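PDB 6GN8: exoenzyme S, which probably acts as a secreted bacterial toxin that pairs GTPase-activating with ADP-ribosyltransferase activity, this chain being the ADP-ribosyltransferase part. Local coordinates for residues F118-V126 with D180-S188; L32-Y43 with V57-H67. The protein carries 2 engineered substitutions. All blocks are in the same frame, centred on the assembly; numbering follows the deposited sequence.

Overall arrangement
The two contacts lie on opposite sides of the centre of the chain. Their centres are about 33 Å apart, and their nearest atoms about 12 Å. Interaction 2 comes first along the chain and closes before interaction 1 opens. It is helical and packs helices 24-36 and 38-41 against helix 54-77. Interaction 1 is a sheet contact: the loop that leads into edge strand 126-128 lies along strand 180-188 of the five-stranded mixed sheet. All four segments belong to the ADP-ribosyltransferase part of the toxin. Interaction 2 thus belongs to the helical flank of the domain, while interaction 1 builds a sheet edge where another protein of the assembly also comes close.

Interaction 1. Residues F118-V126 with D180-S188; sequences FNAVEEGKV and DMRVLLSAS
E123 OE2 accepts the backbone N-H of S186, with OE2 and N 2.8 Å apart. The bond is almost straight, at 174° on the hydrogen, and uses the anti lone pair of OE2. A basic side chain on the chain of another protein forms a salt bridge to the same oxygen, and a polar side chain of that chain bonds OE1. The carboxylate is therefore fixed from within the toxin and from the partner. Beyond CG the E123 side chain runs out straight, past L185 CA, to the N-H of S186.

Next to E123 the loop makes a type II turn from E122 to K125, with G124 at positive phi. G124 N donates to V183 O at 2.7 Å, and V183 N returns a bond to K125 O at 3.1 Å. The pairing then reaches V126 and R182, an antiparallel non-hydrogen-bonded pair. Here strand 126-128 starts as the edge of the mixed sheet of the ADP-ribosyltransferase fold. On the other side of strand 180-188, L184 and L185 both pair with V197 in a classic beta bulge, and the strand turns a corner at L184.

The side chains of V126 and R182 leave the same face of the sheet. V126 CG1 lies over one face of the guanidinium, 3.4 Å from R182 NH2. R182 NH2 also donates, within the guanidinium plane, to G124 O at 3.1 Å, tilted from the carbonyl plane of G124. With CG anti to the backbone N (chi1 -166°), a bend at chi3 brings NH2 to this carbonyl in the turn.

Apolar side chains of the loop also meet the strand. V121 CG1 meets V183 CG2 at 3.7 Å. The F118 ring approaches M181 obliquely, with CE1 3.5 Å from M181 CB. L133 of strand 133-136 touches both F118 and M181.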
loop_
_atom_site.group_PDB
_atom_site.type_symbol
_atom_site.label_atom_id
_atom_site.label_comp_id
_atom_site.label_asym_id
_atom_site.label_seq_id
_atom_site.Cartn_x
_atom_site.Cartn_y
_atom_site.Cartn_z
ATOM N N PHE C 118 6.478 -22.128 -19.664
ATOM C CA PHE C 118 5.890 -20.914 -19.100
ATOM C C PHE C 118 5.073 -20.140 -20.113
ATOM O O PHE C 118 4.455 -19.146 -19.747
ATOM C CB PHE C 118 6.974 -20.035 -18.470
ATOM C CG PHE C 118 7.712 -20.804 -17.405
ATOM C CD1 PHE C 118 7.157 -20.985 -16.145
ATOM C CD2 PHE C 118 8.929 -21.414 -17.684
ATOM C CE1 PHE C 118 7.807 -21.752 -15.185
ATOM C CE2 PHE C 118 9.572 -22.190 -16.721
ATOM C CZ PHE C 118 9.010 -22.344 -15.478
ATOM N N ASN C 119 5.001 -20.639 -21.357
ATOM C CA ASN C 119 4.191 -20.049 -22.423
ATOM C C ASN C 119 2.722 -20.013 -22.022
ATOM O O ASN C 119 2.031 -19.027 -22.270
ATOM C CB ASN C 119 4.355 -20.852 -23.712
ATOM C CG ASN C 119 5.386 -20.287 -24.649
ATOM O OD1 ASN C 119 6.528 -19.998 -24.277
ATOM N ND2 ASN C 119 5.003 -20.129 -25.898
ATOM N N ALA C 120 2.268 -21.087 -21.364
ATOM C CA ALA C 120 0.893 -21.264 -20.911
ATOM C C ALA C 120 0.563 -20.393 -19.698
ATOM O O ALA C 120 -0.569 -19.906 -19.603
ATOM C CB ALA C 120 0.657 -22.727 -20.574
ATOM N N VAL C 121 1.544 -20.205 -18.779
ATOM C CA VAL C 121 1.392 -19.462 -17.518
ATOM C C VAL C 121 1.145 -17.972 -17.785
ATOM O O VAL C 121 1.942 -17.319 -18.462
ATOM C CB VAL C 121 2.594 -19.666 -16.553
ATOM C CG1 VAL C 121 2.273 -19.128 -15.162
ATOM C CG2 VAL C 121 2.998 -21.138 -16.476
ATOM N N GLU C 122 0.046 -17.434 -17.245
ATOM C CA GLU C 122 -0.223 -16.011 -17.431
ATOM C C GLU C 122 0.590 -15.199 -16.406
ATOM O O GLU C 122 1.049 -15.756 -15.408
ATOM C CB GLU C 122 -1.739 -15.693 -17.381
ATOM C CG GLU C 122 -2.448 -16.026 -16.083
ATOM C CD GLU C 122 -3.693 -15.203 -15.791
ATOM O OE1 GLU C 122 -3.557 -14.027 -15.376
ATOM O OE2 GLU C 122 -4.809 -15.745 -15.964
ATOM N N GLU C 123 0.783 -13.893 -16.680
ATOM C CA GLU C 123 1.540 -12.937 -15.868
ATOM C C GLU C 123 0.957 -12.850 -14.457
ATOM O O GLU C 123 -0.264 -12.756 -14.296
ATOM C CB GLU C 123 1.510 -11.571 -16.569
ATOM C CG GLU C 123 2.823 -10.811 -16.624
ATOM C CD GLU C 123 2.777 -9.552 -17.472
ATOM O OE1 GLU C 123 1.949 -8.659 -17.184
ATOM O OE2 GLU C 123 3.572 -9.453 -18.429
ATOM N N GLY C 124 1.828 -12.972 -13.456
ATOM C CA GLY C 124 1.485 -12.952 -12.032
ATOM C C GLY C 124 1.070 -14.297 -11.434
ATOM O O GLY C 124 0.895 -14.422 -10.216
ATOM N N LYS C 125 0.877 -15.308 -12.290
ATOM C CA LYS C 125 0.506 -16.647 -11.885
ATOM C C LYS C 125 1.743 -17.558 -11.893
ATOM O O LYS C 125 2.790 -17.202 -12.476
ATOM C CB LYS C 125 -0.601 -17.191 -12.800
ATOM C CG LYS C 125 -1.925 -16.416 -12.731
ATOM C CD LYS C 125 -2.599 -16.358 -11.360
ATOM C CE LYS C 125 -4.111 -16.346 -11.443
ATOM N NZ LYS C 125 -4.651 -15.055 -11.945
ATOM N N VAL C 126 1.631 -18.724 -11.231
ATOM C CA VAL C 126 2.749 -19.633 -11.148
ATOM C C VAL C 126 2.470 -20.914 -11.960
ATOM O O VAL C 126 1.315 -21.317 -12.155
ATOM C CB VAL C 126 3.255 -19.926 -9.698
ATOM C CG1 VAL C 126 2.751 -18.911 -8.686
ATOM C CG2 VAL C 126 3.001 -21.356 -9.244
ATOM N N ASP C 180 8.287 -24.505 -9.216
ATOM C CA ASP C 180 7.254 -23.514 -9.396
ATOM C C ASP C 180 7.893 -22.147 -9.519
ATOM O O ASP C 180 8.643 -21.694 -8.644
ATOM C CB ASP C 180 6.246 -23.563 -8.223
ATOM C CG ASP C 180 5.184 -24.644 -8.293
ATOM O OD1 ASP C 180 4.824 -25.057 -9.419
ATOM O OD2 ASP C 180 4.680 -25.047 -7.224
ATOM N N MET C 181 7.610 -21.519 -10.646
ATOM C CA MET C 181 8.060 -20.186 -11.026
ATOM C C MET C 181 6.850 -19.260 -11.306
ATOM O O MET C 181 5.878 -19.674 -11.960
ATOM C CB MET C 181 8.948 -20.263 -12.276
ATOM C CG MET C 181 10.246 -21.038 -12.076
ATOM S SD MET C 181 11.497 -20.036 -11.249
ATOM C CE MET C 181 12.924 -21.068 -11.506
ATOM N N ARG C 182 6.910 -18.034 -10.780
ATOM C CA ARG C 182 5.959 -16.967 -11.045
ATOM C C ARG C 182 6.431 -16.147 -12.216
ATOM O O ARG C 182 7.594 -15.717 -12.256
ATOM C CB ARG C 182 5.789 -16.052 -9.842
ATOM C CG ARG C 182 4.551 -15.143 -9.974
ATOM C CD ARG C 182 4.293 -14.342 -8.712
ATOM N NE ARG C 182 4.290 -15.188 -7.517
ATOM C CZ ARG C 182 3.223 -15.817 -7.035
ATOM N NH1 ARG C 182 3.328 -16.577 -5.952
ATOM N NH2 ARG C 182 2.044 -15.704 -7.641
ATOM N N VAL C 183 5.527 -15.923 -13.177
ATOM C CA VAL C 183 5.827 -15.089 -14.320
ATOM C C VAL C 183 5.631 -13.626 -13.873
ATOM O O VAL C 183 4.504 -13.190 -13.741
ATOM C CB VAL C 183 4.962 -15.461 -15.547
ATOM C CG1 VAL C 183 5.264 -14.530 -16.735
ATOM C CG2 VAL C 183 5.188 -16.914 -15.932
ATOM N N LEU C 184 6.720 -12.892 -13.609
ATOM C CA LEU C 184 6.655 -11.491 -13.188
ATOM C C LEU C 184 6.346 -10.552 -14.362
ATOM O O LEU C 184 5.826 -9.458 -14.167
ATOM C CB LEU C 184 7.992 -11.079 -12.534
ATOM C CG LEU C 184 8.361 -11.742 -11.180
ATOM C CD1 LEU C 184 9.481 -11.016 -10.537
ATOM C CD2 LEU C 184 7.166 -11.795 -10.218
ATOM N N LEU C 185 6.741 -10.948 -15.569
ATOM C CA LEU C 185 6.579 -10.185 -16.805
ATOM C C LEU C 185 6.761 -11.112 -17.970
ATOM O O LEU C 185 7.708 -11.920 -17.984
ATOM C CB LEU C 185 7.607 -9.034 -16.870
ATOM C CG LEU C 185 7.559 -8.099 -18.083
ATOM C CD1 LEU C 185 6.450 -7.056 -17.952
ATOM C CD2 LEU C 185 8.904 -7.430 -18.311
ATOM N N SER C 186 5.842 -11.006 -18.945
ATOM C CA SER C 186 5.880 -11.697 -20.230
ATOM C C SER C 186 5.525 -10.688 -21.285
ATOM O O SER C 186 4.440 -10.118 -21.286
ATOM C CB SER C 186 4.975 -12.920 -20.279
ATOM O OG SER C 186 5.429 -13.699 -21.374
ATOM N N ALA C 187 6.484 -10.406 -22.135
ATOM C CA ALA C 187 6.380 -9.386 -23.145
ATOM C C ALA C 187 7.066 -9.858 -24.365
ATOM O O ALA C 187 7.873 -10.767 -24.290
ATOM C CB ALA C 187 7.037 -8.112 -22.645
ATOM N N SER C 188 6.732 -9.261 -25.484
ATOM C CA SER C 188 7.311 -9.466 -26.803
ATOM C C SER C 188 7.990 -8.176 -27.295
ATOM O O SER C 188 7.454 -7.076 -27.107
ATOM C CB SER C 188 6.225 -9.881 -27.791
ATOM O OG SER C 188 6.758 -10.127 -29.081
#

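Interaction 2. Residues L32-Y43 with V57-H67; sequences LVKRFGADAEKY and VMALGLYTGIH
Y43 lays its ring flat on the backbone of G61. G61 CA stands 3.5 Å from the ring centroid and only 5° off its normal, a CH-pi contact. K42 CG covers the opposite face, so the ring is sandwiched. G61 has no side chain, and its CA can come right up to the ring. A chi1 of -59° leaves CG of Y43 beside its own backbone N and turns the ring toward helix 54-77.

Two knobs from that helix make up the rest of the tight part. M58 sits among L32, V33, A40 and E41, with its SD 3.8 Å from A40 CB. Its chain bends at chi3, and CE touches both L32 CB and V33 CG2. One turn on, L62 sits among L32, F36, D39 and A40. L62 CD1 is 3.7 Å from F36 CD2, while CD2 rests near the carbonyl of D39. This is knobs-into-holes packing. The axes of segments 32-36 and 57-67 run 31° from parallel. Helix 83-99 adds L87 against L32 and I88 against F36.

The packing is looser at F36 and H67. Both are partly exposed and meet obliquely, their ring centroids 5.0 Å apart. H67 ND1 donates in the plane of its own ring to L62 O at 3.1 Å, coming from above the carbonyl plane. The bond helps to hold the ring where the helix widens into a pi turn over 63-67.

At buried Y43 a water links the two segments: it lies 2.8 Å from Y43 OH and donates to L62 O. L62 O thus receives H67 ND1, I66 N, H67 N and the water. The contact holds mainly by apolar fit and by one ring on a glycine, with the water joining the Y43 hydroxyl to L62 O.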
loop_
_atom_site.group_PDB
_atom_site.type_symbol
_atom_site.label_atom_id
_atom_site.label_comp_id
_atom_site.label_asym_id
_atom_site.label_seq_id
_atom_site.Cartn_x
_atom_site.Cartn_y
_atom_site.Cartn_z
ATOM N N LEU C 32 25.851 -45.519 -11.079
ATOM C CA LEU C 32 26.257 -44.546 -12.093
ATOM C C LEU C 32 27.566 -44.973 -12.794
ATOM O O LEU C 32 27.669 -44.814 -14.014
ATOM C CB LEU C 32 26.408 -43.146 -11.466
ATOM C CG LEU C 32 25.097 -42.407 -11.130
ATOM C CD1 LEU C 32 25.348 -41.303 -10.147
ATOM C CD2 LEU C 32 24.384 -41.869 -12.397
ATOM N N VAL C 33 28.549 -45.522 -12.044
ATOM C CA VAL C 33 29.833 -45.978 -12.630
ATOM C C VAL C 33 29.602 -47.269 -13.432
ATOM O O VAL C 33 30.148 -47.418 -14.528
ATOM C CB VAL C 33 30.979 -46.142 -11.590
ATOM C CG1 VAL C 33 32.260 -46.665 -12.250
ATOM C CG2 VAL C 33 31.252 -44.822 -10.862
ATOM N N LYS C 34 28.766 -48.180 -12.914
ATOM C CA LYS C 34 28.446 -49.425 -13.622
ATOM C C LYS C 34 27.797 -49.111 -14.968
ATOM O O LYS C 34 28.166 -49.723 -15.972
ATOM C CB LYS C 34 27.515 -50.327 -12.787
ATOM C CG LYS C 34 28.207 -51.083 -11.665
ATOM C CD LYS C 34 27.167 -51.692 -10.715
ATOM C CE LYS C 34 27.767 -52.445 -9.552
ATOM N NZ LYS C 34 26.722 -53.168 -8.779
ATOM N N ARG C 35 26.862 -48.122 -14.983
ATOM C CA ARG C 35 26.066 -47.726 -16.142
ATOM C C ARG C 35 26.789 -46.809 -17.114
ATOM O O ARG C 35 26.643 -47.011 -18.316
ATOM C CB ARG C 35 24.760 -47.055 -15.673
ATOM C CG ARG C 35 23.804 -46.555 -16.755
ATOM C CD ARG C 35 23.384 -47.634 -17.736
ATOM N NE ARG C 35 22.413 -47.129 -18.712
ATOM C CZ ARG C 35 22.725 -46.481 -19.833
ATOM N NH1 ARG C 35 23.990 -46.230 -20.134
ATOM N NH2 ARG C 35 21.772 -46.078 -20.658
ATOM N N PHE C 36 27.480 -45.766 -16.626
ATOM C CA PHE C 36 28.128 -44.792 -17.507
ATOM C C PHE C 36 29.644 -44.881 -17.534
ATOM O O PHE C 36 30.246 -44.111 -18.263
ATOM C CB PHE C 36 27.724 -43.356 -17.122
ATOM C CG PHE C 36 26.251 -43.112 -17.276
ATOM C CD1 PHE C 36 25.688 -42.929 -18.537
ATOM C CD2 PHE C 36 25.411 -43.100 -16.164
ATOM C CE1 PHE C 36 24.312 -42.753 -18.684
ATOM C CE2 PHE C 36 24.039 -42.899 -16.309
ATOM C CZ PHE C 36 23.499 -42.726 -17.570
ATOM N N GLY C 37 30.255 -45.780 -16.756
ATOM C CA GLY C 37 31.714 -45.912 -16.726
ATOM C C GLY C 37 32.440 -44.580 -16.618
ATOM O O GLY C 37 32.000 -43.706 -15.865
ATOM N N ALA C 38 33.483 -44.375 -17.462
ATOM C CA ALA C 38 34.358 -43.182 -17.520
ATOM C C ALA C 38 33.594 -41.882 -17.756
ATOM O O ALA C 38 34.099 -40.801 -17.423
ATOM C CB ALA C 38 35.407 -43.359 -18.610
ATOM N N ASP C 39 32.385 -41.988 -18.337
ATOM C CA ASP C 39 31.494 -40.853 -18.606
ATOM C C ASP C 39 31.029 -40.243 -17.299
ATOM O O ASP C 39 30.887 -39.030 -17.211
ATOM C CB ASP C 39 30.287 -41.285 -19.460
ATOM C CG ASP C 39 30.534 -41.261 -20.961
ATOM O OD1 ASP C 39 31.685 -40.967 -21.372
ATOM O OD2 ASP C 39 29.567 -41.519 -21.728
ATOM N N ALA C 40 30.783 -41.085 -16.284
ATOM C CA ALA C 40 30.399 -40.616 -14.953
ATOM C C ALA C 40 31.653 -40.230 -14.138
ATOM O O ALA C 40 31.691 -39.162 -13.531
ATOM C CB ALA C 40 29.592 -41.685 -14.230
ATOM N N GLU C 41 32.689 -41.075 -14.178
ATOM C CA GLU C 41 33.917 -40.935 -13.388
ATOM C C GLU C 41 34.750 -39.681 -13.700
ATOM O O GLU C 41 35.439 -39.211 -12.798
ATOM C CB GLU C 41 34.807 -42.166 -13.514
ATOM C CG GLU C 41 34.092 -43.490 -13.372
ATOM C CD GLU C 41 35.031 -44.649 -13.622
ATOM O OE1 GLU C 41 35.743 -45.033 -12.669
ATOM O OE2 GLU C 41 35.081 -45.153 -14.767
ATOM N N LYS C 42 34.701 -39.126 -14.932
ATOM C CA LYS C 42 35.479 -37.899 -15.208
ATOM C C LYS C 42 35.068 -36.736 -14.266
ATOM O O LYS C 42 35.910 -35.884 -13.945
ATOM C CB LYS C 42 35.404 -37.466 -16.684
ATOM C CG LYS C 42 34.078 -36.888 -17.202
ATOM C CD LYS C 42 34.278 -36.263 -18.606
ATOM C CE LYS C 42 34.889 -34.882 -18.491
ATOM N NZ LYS C 42 35.362 -34.313 -19.786
ATOM N N TYR C 43 33.808 -36.757 -13.765
ATOM C CA TYR C 43 33.311 -35.718 -12.857
ATOM C C TYR C 43 33.702 -35.931 -11.403
ATOM O O TYR C 43 33.465 -35.030 -10.616
ATOM C CB TYR C 43 31.785 -35.589 -12.956
ATOM C CG TYR C 43 31.351 -35.242 -14.360
ATOM C CD1 TYR C 43 31.644 -33.999 -14.912
ATOM C CD2 TYR C 43 30.731 -36.186 -15.169
ATOM C CE1 TYR C 43 31.307 -33.696 -16.224
ATOM C CE2 TYR C 43 30.392 -35.895 -16.484
ATOM C CZ TYR C 43 30.666 -34.641 -17.001
ATOM O OH TYR C 43 30.321 -34.343 -18.295
ATOM N N VAL C 57 27.607 -35.314 -7.678
ATOM C CA VAL C 57 28.588 -34.611 -8.517
ATOM C C VAL C 57 28.628 -35.288 -9.906
ATOM O O VAL C 57 28.564 -34.586 -10.905
ATOM C CB VAL C 57 29.978 -34.531 -7.817
ATOM C CG1 VAL C 57 31.062 -33.993 -8.752
ATOM C CG2 VAL C 57 29.899 -33.677 -6.553
ATOM N N MET C 58 28.658 -36.633 -9.968
ATOM C CA MET C 58 28.631 -37.346 -11.256
ATOM C C MET C 58 27.277 -37.152 -11.973
ATOM O O MET C 58 27.275 -36.905 -13.178
ATOM C CB MET C 58 28.902 -38.854 -11.079
ATOM C CG MET C 58 30.298 -39.198 -10.549
ATOM S SD MET C 58 30.577 -40.993 -10.593
ATOM C CE MET C 58 29.426 -41.554 -9.350
ATOM N N ALA C 59 26.138 -37.247 -11.249
ATOM C CA ALA C 59 24.816 -37.061 -11.865
ATOM C C ALA C 59 24.634 -35.635 -12.450
ATOM O O ALA C 59 24.130 -35.490 -13.576
ATOM C CB ALA C 59 23.712 -37.361 -10.870
ATOM N N LEU C 60 25.057 -34.589 -11.678
ATOM C CA LEU C 60 24.988 -33.187 -12.098
ATOM C C LEU C 60 25.887 -32.969 -13.322
ATOM O O LEU C 60 25.482 -32.267 -14.240
ATOM C CB LEU C 60 25.376 -32.234 -10.937
ATOM C CG LEU C 60 24.360 -32.093 -9.771
ATOM C CD1 LEU C 60 25.054 -31.613 -8.502
ATOM C CD2 LEU C 60 23.233 -31.130 -10.107
ATOM N N GLY C 61 27.054 -33.624 -13.352
ATOM C CA GLY C 61 27.993 -33.551 -14.471
ATOM C C GLY C 61 27.477 -34.186 -15.746
ATOM O O GLY C 61 27.532 -33.587 -16.824
ATOM N N LEU C 62 26.970 -35.424 -15.624
ATOM C CA LEU C 62 26.404 -36.194 -16.732
ATOM C C LEU C 62 25.269 -35.400 -17.373
ATOM O O LEU C 62 25.222 -35.269 -18.602
ATOM C CB LEU C 62 25.911 -37.565 -16.232
ATOM C CG LEU C 62 26.985 -38.627 -15.972
ATOM C CD1 LEU C 62 26.466 -39.679 -15.057
ATOM C CD2 LEU C 62 27.508 -39.250 -17.291
ATOM N N TYR C 63 24.394 -34.818 -16.539
ATOM C CA TYR C 63 23.296 -33.971 -17.010
ATOM C C TYR C 63 23.849 -32.736 -17.709
ATOM O O TYR C 63 23.509 -32.508 -18.861
ATOM C CB TYR C 63 22.367 -33.559 -15.825
ATOM C CG TYR C 63 21.338 -32.491 -16.160
ATOM C CD1 TYR C 63 21.658 -31.141 -16.089
ATOM C CD2 TYR C 63 20.028 -32.837 -16.500
ATOM C CE1 TYR C 63 20.735 -30.163 -16.430
ATOM C CE2 TYR C 63 19.088 -31.864 -16.819
ATOM C CZ TYR C 63 19.445 -30.524 -16.781
ATOM O OH TYR C 63 18.549 -29.539 -17.126
ATOM N N THR C 64 24.677 -31.932 -17.019
ATOM C CA THR C 64 25.153 -30.649 -17.547
ATOM C C THR C 64 25.901 -30.829 -18.848
ATOM O O THR C 64 25.614 -30.099 -19.802
ATOM C CB THR C 64 25.971 -29.878 -16.501
ATOM O OG1 THR C 64 25.188 -29.797 -15.305
ATOM C CG2 THR C 64 26.320 -28.468 -16.956
ATOM N N GLY C 65 26.806 -31.804 -18.895
ATOM C CA GLY C 65 27.615 -32.067 -20.072
ATOM C C GLY C 65 26.859 -32.498 -21.314
ATOM O O GLY C 65 27.166 -32.003 -22.410
ATOM N N ILE C 66 25.880 -33.443 -21.190
ATOM C CA ILE C 66 25.179 -33.897 -22.396
ATOM C C ILE C 66 23.778 -34.500 -22.171
ATOM O O ILE C 66 22.932 -34.397 -23.061
ATOM C CB ILE C 66 26.088 -34.926 -23.156
ATOM C CG1 ILE C 66 25.646 -35.086 -24.631
ATOM C CG2 ILE C 66 26.223 -36.275 -22.431
ATOM C CD1 ILE C 66 26.727 -35.518 -25.582
ATOM N N HIS C 67 23.554 -35.166 -21.041
ATOM C CA HIS C 67 22.312 -35.914 -20.816
ATOM C C HIS C 67 21.099 -35.064 -20.535
ATOM O O HIS C 67 20.014 -35.615 -20.467
ATOM C CB HIS C 67 22.488 -36.927 -19.693
ATOM C CG HIS C 67 23.336 -38.094 -20.077
ATOM N ND1 HIS C 67 24.710 -38.052 -19.959
ATOM C CD2 HIS C 67 22.971 -39.310 -20.540
ATOM C CE1 HIS C 67 25.148 -39.232 -20.363
ATOM N NE2 HIS C 67 24.138 -40.023 -20.726
HETATM O O HOH W 1 28.120 -35.328 -19.778
#